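Local structure of EmGH1 (5Z87) at residues A[145-150]-A[193-198]; A[181-185]-A[237-241]; A[212-216]-A[227-232]; A[265-270]-A[303-307]. The protein probably hydrolyses beta-glucosidic bonds, as a family 3 glycoside hydrolase from Erythrobacter marinus. One frame throughout, in Å; residues are numbered along the deposited sequence.

Contact 1. Residues A[145-150]-A[193-198]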
loop_
_atom_site.group_PDB
_atom_site.type_symbol
_atom_site.label_atom_id
_atom_site.label_comp_id
_atom_site.label_asym_id
_atom_site.label_seq_id
_atom_site.Cartn_x
_atom_site.Cartn_y
_atom_site.Cartn_z
ATOM N N GLN A 145 -25.668 -2.870 9.244
ATOM C CA GLN A 145 -24.378 -3.496 9.001
ATOM C C GLN A 145 -23.336 -2.987 10.002
ATOM O O GLN A 145 -23.512 -1.956 10.657
ATOM C CB GLN A 145 -23.949 -3.239 7.554
ATOM C CG GLN A 145 -22.661 -3.927 7.106
ATOM C CD GLN A 145 -22.694 -5.441 7.296
ATOM O OE1 GLN A 145 -22.678 -5.947 8.424
ATOM N NE2 GLN A 145 -22.710 -6.165 6.189
ATOM N N ALA A 146 -22.241 -3.740 10.136
ATOM C CA ALA A 146 -21.266 -3.448 11.187
ATOM C C ALA A 146 -20.676 -2.034 11.047
ATOM O O ALA A 146 -20.591 -1.281 12.027
ATOM C CB ALA A 146 -20.173 -4.524 11.179
ATOM N N MET A 147 -20.283 -1.640 9.833
ATOM C CA MET A 147 -19.734 -0.291 9.658
ATOM C C MET A 147 -20.781 0.784 9.939
ATOM O O MET A 147 -20.461 1.826 10.521
ATOM C CB MET A 147 -19.168 -0.107 8.250
ATOM C CG MET A 147 -18.425 1.230 8.083
ATOM S SD MET A 147 -17.239 1.140 6.740
ATOM C CE MET A 147 -15.798 0.447 7.553
ATOM N N ALA A 148 -22.033 0.552 9.537
ATOM C CA ALA A 148 -23.106 1.477 9.903
ATOM C C ALA A 148 -23.194 1.636 11.413
ATOM O O ALA A 148 -23.208 2.758 11.938
ATOM C CB ALA A 148 -24.443 0.986 9.342
ATOM N N MET A 149 -23.227 0.519 12.133
ATOM C CA MET A 149 -23.363 0.596 13.584
ATOM C C MET A 149 -22.163 1.274 14.220
ATOM O O MET A 149 -22.290 1.891 15.289
ATOM C CB MET A 149 -23.560 -0.798 14.168
ATOM C CG MET A 149 -24.904 -1.440 13.812
ATOM S SD MET A 149 -25.243 -2.831 14.912
ATOM C CE MET A 149 -24.298 -4.135 14.150
ATOM N N ALA A 150 -20.986 1.166 13.589
ATOM C CA ALA A 150 -19.813 1.868 14.109
ATOM C C ALA A 150 -20.002 3.379 14.075
ATOM O O ALA A 150 -19.361 4.098 14.857
ATOM C CB ALA A 150 -18.559 1.480 13.313
ATOM N N SER A 193 -14.947 -4.249 3.530
ATOM C CA SER A 193 -14.879 -3.102 4.433
ATOM C C SER A 193 -16.105 -3.003 5.350
ATOM O O SER A 193 -15.970 -2.736 6.553
ATOM C CB SER A 193 -14.724 -1.809 3.628
ATOM O OG SER A 193 -13.536 -1.819 2.853
ATOM N N GLU A 194 -17.307 -3.213 4.800
ATOM C CA GLU A 194 -18.527 -2.998 5.582
ATOM C C GLU A 194 -18.626 -3.917 6.798
ATOM O O GLU A 194 -19.346 -3.592 7.750
ATOM C CB GLU A 194 -19.740 -3.208 4.692
ATOM C CG GLU A 194 -19.870 -4.656 4.244
ATOM C CD GLU A 194 -20.940 -4.847 3.196
ATOM O OE1 GLU A 194 -22.067 -5.251 3.547
ATOM O OE2 GLU A 194 -20.650 -4.583 2.019
ATOM N N GLU A 195 -17.922 -5.055 6.789
ATOM C CA GLU A 195 -17.971 -5.972 7.918
ATOM C C GLU A 195 -17.191 -5.478 9.124
ATOM O O GLU A 195 -17.337 -6.071 10.206
ATOM C CB GLU A 195 -17.416 -7.336 7.533
ATOM C CG GLU A 195 -17.998 -7.920 6.294
ATOM C CD GLU A 195 -17.437 -9.305 6.051
ATOM O OE1 GLU A 195 -17.531 -9.788 4.897
ATOM O OE2 GLU A 195 -16.880 -9.885 7.025
ATOM N N THR A 196 -16.367 -4.435 8.965
ATOM C CA THR A 196 -15.489 -3.960 10.020
ATOM C C THR A 196 -16.107 -2.766 10.722
ATOM O O THR A 196 -17.090 -2.185 10.268
ATOM C CB THR A 196 -14.118 -3.553 9.467
ATOM O OG1 THR A 196 -14.237 -2.297 8.769
ATOM C CG2 THR A 196 -13.576 -4.618 8.566
ATOM N N TRP A 197 -15.474 -2.376 11.826
ATOM C CA TRP A 197 -15.872 -1.208 12.594
ATOM C C TRP A 197 -14.984 -0.001 12.311
ATOM O O TRP A 197 -14.900 0.919 13.127
ATOM C CB TRP A 197 -15.906 -1.569 14.083
ATOM C CG TRP A 197 -17.006 -2.598 14.316
ATOM C CD1 TRP A 197 -16.977 -3.914 13.957
ATOM C CD2 TRP A 197 -18.320 -2.364 14.859
ATOM N NE1 TRP A 197 -18.170 -4.520 14.266
ATOM C CE2 TRP A 197 -19.007 -3.595 14.832
ATOM C CE3 TRP A 197 -18.967 -1.239 15.395
ATOM C CZ2 TRP A 197 -20.318 -3.734 15.314
ATOM C CZ3 TRP A 197 -20.260 -1.384 15.882
ATOM C CH2 TRP A 197 -20.921 -2.621 15.834
ATOM N N GLY A 198 -14.339 0.027 11.162
ATOM C CA GLY A 198 -13.659 1.224 10.733
ATOM C C GLY A 198 -12.155 1.083 10.763
ATOM O O GLY A 198 -11.599 -0.017 10.808
#

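Contact 2. Residues A[181-185]-A[237-241]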
loop_
_atom_site.group_PDB
_atom_site.type_symbol
_atom_site.label_atom_id
_atom_site.label_comp_id
_atom_site.label_asym_id
_atom_site.label_seq_id
_atom_site.Cartn_x
_atom_site.Cartn_y
_atom_site.Cartn_z
ATOM N N ASN A 181 -16.180 -9.686 13.146
ATOM C CA ASN A 181 -15.048 -9.298 12.319
ATOM C C ASN A 181 -14.419 -8.079 12.977
ATOM O O ASN A 181 -15.047 -7.020 13.059
ATOM C CB ASN A 181 -15.537 -9.005 10.903
ATOM C CG ASN A 181 -14.429 -8.515 9.965
ATOM O OD1 ASN A 181 -13.591 -7.682 10.328
ATOM N ND2 ASN A 181 -14.447 -9.022 8.736
ATOM N N ILE A 182 -13.191 -8.216 13.465
ATOM C CA ILE A 182 -12.554 -7.080 14.106
ATOM C C ILE A 182 -11.270 -6.727 13.364
ATOM O O ILE A 182 -10.286 -6.291 13.968
ATOM C CB ILE A 182 -12.307 -7.345 15.596
ATOM C CG1 ILE A 182 -11.496 -8.623 15.810
ATOM C CG2 ILE A 182 -13.649 -7.457 16.305
ATOM C CD1 ILE A 182 -11.254 -8.931 17.300
ATOM N N ASP A 183 -11.289 -6.902 12.044
ATOM C CA ASP A 183 -10.236 -6.380 11.186
ATOM C C ASP A 183 -10.284 -4.852 11.164
ATOM O O ASP A 183 -11.276 -4.226 11.551
ATOM C CB ASP A 183 -10.381 -6.933 9.763
ATOM C CG ASP A 183 -10.323 -8.467 9.721
ATOM O OD1 ASP A 183 -9.428 -9.037 10.390
ATOM O OD2 ASP A 183 -11.169 -9.100 9.038
ATOM N N ILE A 184 -9.190 -4.253 10.705
ATOM C CA ILE A 184 -9.048 -2.805 10.615
ATOM C C ILE A 184 -9.217 -2.420 9.157
ATOM O O ILE A 184 -8.531 -2.968 8.284
ATOM C CB ILE A 184 -7.676 -2.352 11.142
ATOM C CG1 ILE A 184 -7.358 -3.051 12.469
ATOM C CG2 ILE A 184 -7.601 -0.830 11.262
ATOM C CD1 ILE A 184 -8.290 -2.655 13.615
ATOM N N CYS A 185 -10.130 -1.488 8.884
ATOM C CA CYS A 185 -10.375 -1.043 7.510
ATOM C C CYS A 185 -9.426 0.105 7.201
ATOM O O CYS A 185 -9.737 1.267 7.441
ATOM C CB CYS A 185 -11.824 -0.608 7.308
ATOM S SG CYS A 185 -12.144 -0.083 5.560
ATOM N N GLY A 237 -4.565 -9.081 10.531
ATOM C CA GLY A 237 -4.143 -8.237 9.425
ATOM C C GLY A 237 -4.886 -8.453 8.122
ATOM O O GLY A 237 -4.438 -7.963 7.081
ATOM N N TYR A 238 -6.010 -9.165 8.149
ATOM C CA TYR A 238 -6.709 -9.508 6.918
ATOM C C TYR A 238 -7.148 -8.261 6.149
ATOM O O TYR A 238 -7.164 -8.269 4.911
ATOM C CB TYR A 238 -7.879 -10.420 7.286
ATOM C CG TYR A 238 -8.747 -10.934 6.169
ATOM C CD1 TYR A 238 -8.208 -11.370 4.965
ATOM C CD2 TYR A 238 -10.128 -11.042 6.355
ATOM C CE1 TYR A 238 -9.038 -11.864 3.948
ATOM C CE2 TYR A 238 -10.951 -11.535 5.368
ATOM C CZ TYR A 238 -10.412 -11.937 4.163
ATOM O OH TYR A 238 -11.260 -12.414 3.187
ATOM N N GLY A 239 -7.432 -7.161 6.851
ATOM C CA GLY A 239 -7.894 -5.946 6.201
ATOM C C GLY A 239 -6.825 -5.180 5.439
ATOM O O GLY A 239 -7.168 -4.300 4.635
ATOM N N GLN A 240 -5.546 -5.496 5.654
ATOM C CA GLN A 240 -4.456 -4.719 5.076
ATOM C C GLN A 240 -3.963 -5.297 3.755
ATOM O O GLN A 240 -2.906 -4.883 3.271
ATOM C CB GLN A 240 -3.294 -4.599 6.080
ATOM C CG GLN A 240 -3.564 -3.651 7.255
ATOM C CD GLN A 240 -4.803 -4.056 8.081
ATOM O OE1 GLN A 240 -4.809 -5.094 8.729
ATOM N NE2 GLN A 240 -5.855 -3.230 8.044
ATOM N N GLY A 241 -4.699 -6.243 3.161
ATOM C CA GLY A 241 -4.258 -6.831 1.907
ATOM C C GLY A 241 -3.956 -5.786 0.844
ATOM O O GLY A 241 -4.701 -4.806 0.708
HETATM O O HOH W 1 -7.137 -8.186 11.301
HETATM O O HOH W 2 -7.074 -6.141 9.427
#

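Contact 3. Residues A[212-216]-A[227-232]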
loop_
_atom_site.group_PDB
_atom_site.type_symbol
_atom_site.label_atom_id
_atom_site.label_comp_id
_atom_site.label_asym_id
_atom_site.label_seq_id
_atom_site.Cartn_x
_atom_site.Cartn_y
_atom_site.Cartn_z
ATOM N N VAL A 212 -18.492 -8.954 21.916
ATOM C CA VAL A 212 -18.217 -10.216 22.593
ATOM C C VAL A 212 -19.052 -10.311 23.862
ATOM O O VAL A 212 -19.663 -11.347 24.148
ATOM C CB VAL A 212 -16.709 -10.377 22.889
ATOM C CG1 VAL A 212 -16.446 -11.637 23.730
ATOM C CG2 VAL A 212 -15.901 -10.449 21.604
ATOM N N GLU A 213 -19.131 -9.218 24.618
ATOM C CA GLU A 213 -19.893 -9.250 25.854
ATOM C C GLU A 213 -21.399 -9.271 25.602
ATOM O O GLU A 213 -22.149 -9.691 26.486
ATOM C CB GLU A 213 -19.451 -8.081 26.747
ATOM C CG GLU A 213 -18.029 -8.324 27.305
ATOM C CD GLU A 213 -17.447 -7.183 28.132
ATOM O OE1 GLU A 213 -17.519 -6.004 27.706
ATOM O OE2 GLU A 213 -16.877 -7.486 29.206
ATOM N N GLY A 214 -21.853 -8.873 24.411
ATOM C CA GLY A 214 -23.242 -9.059 24.034
ATOM C C GLY A 214 -23.558 -10.475 23.591
ATOM O O GLY A 214 -24.590 -11.033 23.966
ATOM N N LEU A 215 -22.679 -11.075 22.787
ATOM C CA LEU A 215 -22.946 -12.414 22.270
ATOM C C LEU A 215 -22.694 -13.500 23.317
ATOM O O LEU A 215 -23.414 -14.502 23.358
ATOM C CB LEU A 215 -22.098 -12.672 21.021
ATOM C CG LEU A 215 -22.595 -12.053 19.712
ATOM C CD1 LEU A 215 -21.515 -12.159 18.628
ATOM C CD2 LEU A 215 -23.892 -12.722 19.250
ATOM N N GLN A 216 -21.671 -13.329 24.155
ATOM C CA GLN A 216 -21.281 -14.334 25.135
ATOM C C GLN A 216 -21.759 -14.022 26.543
ATOM O O GLN A 216 -21.748 -14.919 27.392
ATOM C CB GLN A 216 -19.751 -14.488 25.186
ATOM C CG GLN A 216 -19.113 -15.090 23.939
ATOM C CD GLN A 216 -17.682 -15.584 24.174
ATOM O OE1 GLN A 216 -17.146 -16.369 23.382
ATOM N NE2 GLN A 216 -17.062 -15.129 25.266
ATOM N N ARG A 227 -26.760 -17.393 25.349
ATOM C CA ARG A 227 -25.552 -16.796 24.800
ATOM C C ARG A 227 -24.869 -17.817 23.906
ATOM O O ARG A 227 -25.207 -19.001 23.921
ATOM C CB ARG A 227 -24.599 -16.339 25.913
ATOM C CG ARG A 227 -25.214 -15.388 26.916
ATOM C CD ARG A 227 -25.696 -14.095 26.273
ATOM N NE ARG A 227 -26.374 -13.260 27.258
ATOM C CZ ARG A 227 -26.279 -11.939 27.322
ATOM N NH1 ARG A 227 -26.938 -11.289 28.266
ATOM N NH2 ARG A 227 -25.537 -11.268 26.444
ATOM N N ILE A 228 -23.911 -17.348 23.101
ATOM C CA ILE A 228 -23.177 -18.203 22.173
ATOM C C ILE A 228 -21.713 -17.778 22.188
ATOM O O ILE A 228 -21.371 -16.662 22.582
ATOM C CB ILE A 228 -23.740 -18.132 20.729
ATOM C CG1 ILE A 228 -23.428 -16.764 20.091
ATOM C CG2 ILE A 228 -25.248 -18.398 20.717
ATOM C CD1 ILE A 228 -23.825 -16.647 18.607
ATOM N N ALA A 229 -20.849 -18.680 21.738
ATOM C CA ALA A 229 -19.425 -18.383 21.634
ATOM C C ALA A 229 -19.125 -17.494 20.426
ATOM O O ALA A 229 -19.676 -17.686 19.334
ATOM C CB ALA A 229 -18.620 -19.684 21.537
ATOM N N THR A 230 -18.248 -16.517 20.631
ATOM C CA THR A 230 -17.690 -15.708 19.550
ATOM C C THR A 230 -16.407 -16.345 19.032
ATOM O O THR A 230 -15.638 -16.933 19.798
ATOM C CB THR A 230 -17.369 -14.286 20.028
ATOM O OG1 THR A 230 -16.529 -14.349 21.189
ATOM C CG2 THR A 230 -18.629 -13.535 20.382
ATOM N N SER A 231 -16.175 -16.219 17.724
ATOM C CA SER A 231 -14.882 -16.525 17.109
ATOM C C SER A 231 -14.386 -15.254 16.418
ATOM O O SER A 231 -14.706 -14.996 15.256
ATOM C CB SER A 231 -14.983 -17.693 16.122
ATOM O OG SER A 231 -15.876 -18.682 16.600
ATOM N N VAL A 232 -13.589 -14.454 17.125
ATOM C CA VAL A 232 -13.156 -13.180 16.564
ATOM C C VAL A 232 -12.228 -13.434 15.382
ATOM O O VAL A 232 -11.374 -14.332 15.415
ATOM C CB VAL A 232 -12.495 -12.319 17.651
ATOM C CG1 VAL A 232 -13.541 -11.899 18.675
ATOM C CG2 VAL A 232 -11.384 -13.108 18.343
HETATM O O HOH W 3 -24.160 -8.673 27.593
#

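Contact 4. Residues A[265-270]-A[303-307]. With EDO (1,2-ethanediol), chain K.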
loop_
_atom_site.group_PDB
_atom_site.type_symbol
_atom_site.label_atom_id
_atom_site.label_comp_id
_atom_site.label_asym_id
_atom_site.label_seq_id
_atom_site.Cartn_x
_atom_site.Cartn_y
_atom_site.Cartn_z
ATOM N N PHE A 265 -8.140 -7.671 19.005
ATOM C CA PHE A 265 -8.023 -9.084 19.354
ATOM C C PHE A 265 -7.565 -9.242 20.798
ATOM O O PHE A 265 -8.113 -10.054 21.550
ATOM C CB PHE A 265 -7.045 -9.785 18.413
ATOM C CG PHE A 265 -7.607 -10.071 17.045
ATOM C CD1 PHE A 265 -8.406 -11.190 16.829
ATOM C CD2 PHE A 265 -7.303 -9.243 15.965
ATOM C CE1 PHE A 265 -8.918 -11.457 15.569
ATOM C CE2 PHE A 265 -7.812 -9.505 14.705
ATOM C CZ PHE A 265 -8.623 -10.611 14.499
ATOM N N ARG A 266 -6.561 -8.464 21.209
ATOM C CA ARG A 266 -6.070 -8.593 22.575
ATOM C C ARG A 266 -7.174 -8.296 23.580
ATOM O O ARG A 266 -7.319 -9.009 24.579
ATOM C CB ARG A 266 -4.878 -7.670 22.815
ATOM C CG ARG A 266 -4.261 -7.856 24.198
ATOM C CD ARG A 266 -3.047 -6.955 24.398
ATOM N NE ARG A 266 -2.464 -7.125 25.728
ATOM C CZ ARG A 266 -1.226 -7.546 25.971
ATOM N NH1 ARG A 266 -0.402 -7.836 24.970
ATOM N NH2 ARG A 266 -0.806 -7.667 27.226
ATOM N N ALA A 267 -7.975 -7.255 23.322
ATOM C CA ALA A 267 -9.061 -6.919 24.232
ATOM C C ALA A 267 -10.154 -7.986 24.215
ATOM O O ALA A 267 -10.661 -8.376 25.270
ATOM C CB ALA A 267 -9.638 -5.553 23.879
ATOM N N ALA A 268 -10.541 -8.450 23.025
ATOM C CA ALA A 268 -11.531 -9.516 22.912
ATOM C C ALA A 268 -11.094 -10.769 23.662
ATOM O O ALA A 268 -11.909 -11.419 24.329
ATOM C CB ALA A 268 -11.769 -9.857 21.438
ATOM N N ILE A 269 -9.814 -11.127 23.551
ATOM C CA ILE A 269 -9.326 -12.385 24.095
ATOM C C ILE A 269 -9.087 -12.265 25.597
ATOM O O ILE A 269 -9.613 -13.061 26.382
ATOM C CB ILE A 269 -8.050 -12.821 23.352
ATOM C CG1 ILE A 269 -8.368 -13.213 21.908
ATOM C CG2 ILE A 269 -7.364 -13.957 24.083
ATOM C CD1 ILE A 269 -9.116 -14.530 21.763
ATOM N N THR A 270 -8.315 -11.259 26.026
ATOM C CA THR A 270 -7.878 -11.160 27.415
ATOM C C THR A 270 -8.816 -10.366 28.315
ATOM O O THR A 270 -8.661 -10.432 29.535
ATOM C CB THR A 270 -6.499 -10.501 27.531
ATOM O OG1 THR A 270 -6.619 -9.105 27.226
ATOM C CG2 THR A 270 -5.455 -11.165 26.620
ATOM N N ASP A 303 1.676 -15.178 25.175
ATOM C CA ASP A 303 1.613 -13.793 25.645
ATOM C C ASP A 303 0.253 -13.476 26.254
ATOM O O ASP A 303 0.172 -12.843 27.309
ATOM C CB ASP A 303 1.892 -12.812 24.503
ATOM C CG ASP A 303 3.355 -12.754 24.093
ATOM O OD1 ASP A 303 4.223 -13.396 24.722
ATOM O OD2 ASP A 303 3.632 -12.033 23.113
ATOM N N TRP A 304 -0.829 -13.877 25.587
ATOM C CA TRP A 304 -2.165 -13.463 26.006
ATOM C C TRP A 304 -2.882 -14.480 26.880
ATOM O O TRP A 304 -3.887 -14.123 27.502
ATOM C CB TRP A 304 -3.063 -13.186 24.792
ATOM C CG TRP A 304 -2.616 -12.045 23.917
ATOM C CD1 TRP A 304 -1.589 -11.166 24.146
ATOM C CD2 TRP A 304 -3.191 -11.674 22.664
ATOM N NE1 TRP A 304 -1.494 -10.268 23.106
ATOM C CE2 TRP A 304 -2.468 -10.555 22.186
ATOM C CE3 TRP A 304 -4.251 -12.173 21.902
ATOM C CZ2 TRP A 304 -2.768 -9.934 20.970
ATOM C CZ3 TRP A 304 -4.550 -11.557 20.691
ATOM C CH2 TRP A 304 -3.806 -10.447 20.239
ATOM N N GLY A 305 -2.435 -15.737 26.895
ATOM C CA GLY A 305 -3.046 -16.739 27.743
ATOM C C GLY A 305 -4.352 -17.295 27.239
ATOM O O GLY A 305 -5.151 -17.783 28.049
ATOM N N PHE A 306 -4.592 -17.244 25.924
ATOM C CA PHE A 306 -5.834 -17.761 25.359
ATOM C C PHE A 306 -6.006 -19.249 25.663
ATOM O O PHE A 306 -5.088 -20.054 25.469
ATOM C CB PHE A 306 -5.841 -17.534 23.849
ATOM C CG PHE A 306 -7.117 -17.966 23.153
ATOM C CD1 PHE A 306 -8.358 -17.546 23.602
ATOM C CD2 PHE A 306 -7.055 -18.756 22.009
ATOM C CE1 PHE A 306 -9.524 -17.925 22.928
ATOM C CE2 PHE A 306 -8.195 -19.141 21.337
ATOM C CZ PHE A 306 -9.434 -18.712 21.785
ATOM N N GLU A 307 -7.204 -19.621 26.105
ATOM C CA GLU A 307 -7.509 -21.011 26.400
ATOM C C GLU A 307 -8.635 -21.565 25.545
ATOM O O GLU A 307 -9.001 -22.739 25.702
ATOM C CB GLU A 307 -7.815 -21.164 27.896
ATOM C CG GLU A 307 -6.509 -21.181 28.714
ATOM C CD GLU A 307 -6.700 -20.967 30.206
ATOM O OE1 GLU A 307 -7.818 -20.604 30.636
ATOM O OE2 GLU A 307 -5.716 -21.170 30.952
HETATM C C1 EDO K . 2.948 -9.223 25.955
HETATM O O1 EDO K . 4.347 -9.083 25.678
HETATM C C2 EDO K . 2.769 -9.286 27.469
HETATM O O2 EDO K . 2.505 -7.977 27.994
HETATM O O HOH W 4 -0.680 -7.293 22.282
#

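Contact 1. Residues A[145-150]-A[193-198]
With CG anti to the backbone N (chi1 -175°) and a bend at chi2, Gln-145 brings its amide to the carboxylate of Glu-194. Glu-194 sets CG between its own N and carbonyl carbon and runs on extended. The two side chains cross at about a right angle. NE2 of Gln-145 donates to OE1 of Glu-194 at 2.9 Å, on the anti lone pair of that oxygen. The other end of the amide, OE1 of Gln-145, takes the N-H of Ala-146 at 2.8 Å, on a lone pair. The amide is thus held at both ends, at the N-cap of helix 146-150. With an alanine here the amide is gone, and OE1 of Glu-194 and the N-H of Ala-146 would probably each be left without this partner. N of Met-147 binds O of Glu-194 at 3.0 Å. Trp-197 packs on the helix: O of Ala-146 sits over one ring face, and CB of Ala-150 is 3.4 Å from CE3 of Trp-197. NE2 of Gln-145 also bonds to O of Gly-451, and OE1 of Glu-194 to its N. Trp-197 continues onto helices 155-171 and 201-216, while Met-147 touches Phe-601 of strand 596-601.

Contact 2. Residues A[181-185]-A[237-241]
O of Ile-184 accepts the side-chain amide of Gln-240, with NE2 at 2.7 Å. The bond is bent, 131° at the hydrogen, and NE2 stands above the carbonyl plane. The oxygen lies close to the amide plane of Gln-240. That side chain turns back at chi2 (58°), which brings its amide to the 181-185 loop. A water accepts from N of Ile-184 and N of Gly-239 and donates to OE1 of Gln-240 at 2.6 Å. Both ends of the amide are therefore used, and NE2 also bonds to Thr-186. A leucine in place of Gln-240 would probably leave O of Ile-184 without this donor and the water without one of its partners. Gly-239 passes close to the same carbonyl, where a CB would clash with O of Ile-184. OD2 of Asp-183 comes to the ring edge of Tyr-238, 3.5 Å from CD2, with carboxylate and ring planes 75° apart. This oxygen also bonds to His-234, and the hydroxyl of Tyr-238 to Arg-192. Asn-181 OD1 accepts from N of Asp-183, an Asx turn. Two loops following adjacent parallel strands, 176-177 and 229-235, meet here, near the pocket that holds dithiothreitol, probably from the crystallisation liquor, in the TIM-barrel-like domain.

Contact 3. Residues A[212-216]-A[227-232]
Gln-216 reaches from helix 201-216 to Thr-230 on the strand. Its CB is 3.8 Å from O of Ile-228. CG comes closer to the same oxygen, at 3.1 Å. CD is 3.4 Å from OG1 of Thr-230, and OE1 accepts the N-H of Thr-230 at 3.0 Å in a nearly straight bond (166°). The extended chain beyond CG (chi2 -164°) carries the amide to this point. OE1 also accepts from N of Ile-275, and NE2 donates to O of Gly-273, which fixes the rotation of the amide. The hydroxyl of Thr-230 bonds to Ser-274.

The helix and strand run roughly antiparallel, with 145° between the directions of their short segments. Ten residues separate the two segments. This is the helix-to-strand return of a beta-alpha-beta crossover, since strands 176-177 and 229-235 are parallel neighbours and helix 201-216 lies between them in the chain. N of Ile-228 binds O of Leu-215 at 2.9 Å. CB and CD1 of Leu-215 both pack on CG2 of Thr-230, and CD2 of Leu-215 meets CD1 of Ile-228.

Arg-227 lays CB and CG alongside the backbone oxygen of Gln-216. Its NH2 makes a weak bond to O of Gly-214, which lies near the guanidinium plane, and a water joins NH2 to O of Glu-213. NH1 forms a salt bridge with Glu-163 of helix 155-171.

Contact 4. Residues A[265-270]-A[303-307]
Trp-304 lies flat against the helix at Arg-266. CA of Arg-266 stands over the six-membered ring, 3.7 Å from its centroid and 10° off the normal, a CH-pi contact. CB of Arg-266 covers the same region nearer the rim, 3.6 Å from CZ2 of Trp-304. With CG anti to the backbone N (chi1 -175°), the arginine runs extended from CG to NE past NE1 of the indole. Its guanidinium is steeply turned to the ring, the planes 68° apart. NH1 of Arg-266 and NE1 of Trp-304 are both donors and do not bond. A water accepts from both, at 2.8 Å from NH1 of Arg-266. NH2 makes a weak bond to a bound 1,2-ethanediol, probably from the crystallisation liquor. CG2 of Thr-270 meets CB of Trp-304 at 3.6 Å, the two side chains crossing at about a right angle. Ile-269 also crosses Phe-306 at about a right angle. CD1 of Ile-269 stands over the phenyl face, 4.0 Å from the ring centroid of Phe-306. Trp-304 touches Val-299 and Phe-306 touches Leu-300 of helix 293-303. The contact joins helix 263-270 to the turn between helix 293-303 and strand 309-311, while Phe-265 and Ala-268 reach Val-232 of strand 229-235.

In the fold
All four contacts lie in the TIM-barrel-like N-terminal domain. From the N terminus, contact 1 opens first and closes a loop that takes in helix 155-171 and strand 176-177. Contact 2 opens inside that loop and closes beyond it, so the two cross. They touch where Gly-198 meets Cys-185 and Glu-195 meets Asn-181. Contact 3 is nested within contact 2 and closes the short link from helix 201-216 to strand 229-235. Contact 4 follows in series and ties helix 263-270 to the approach to strand 309-311. Ile-182 packs on Val-232 and on Phe-265, so contact 2 touches contacts 3 and 4, which also touch each other.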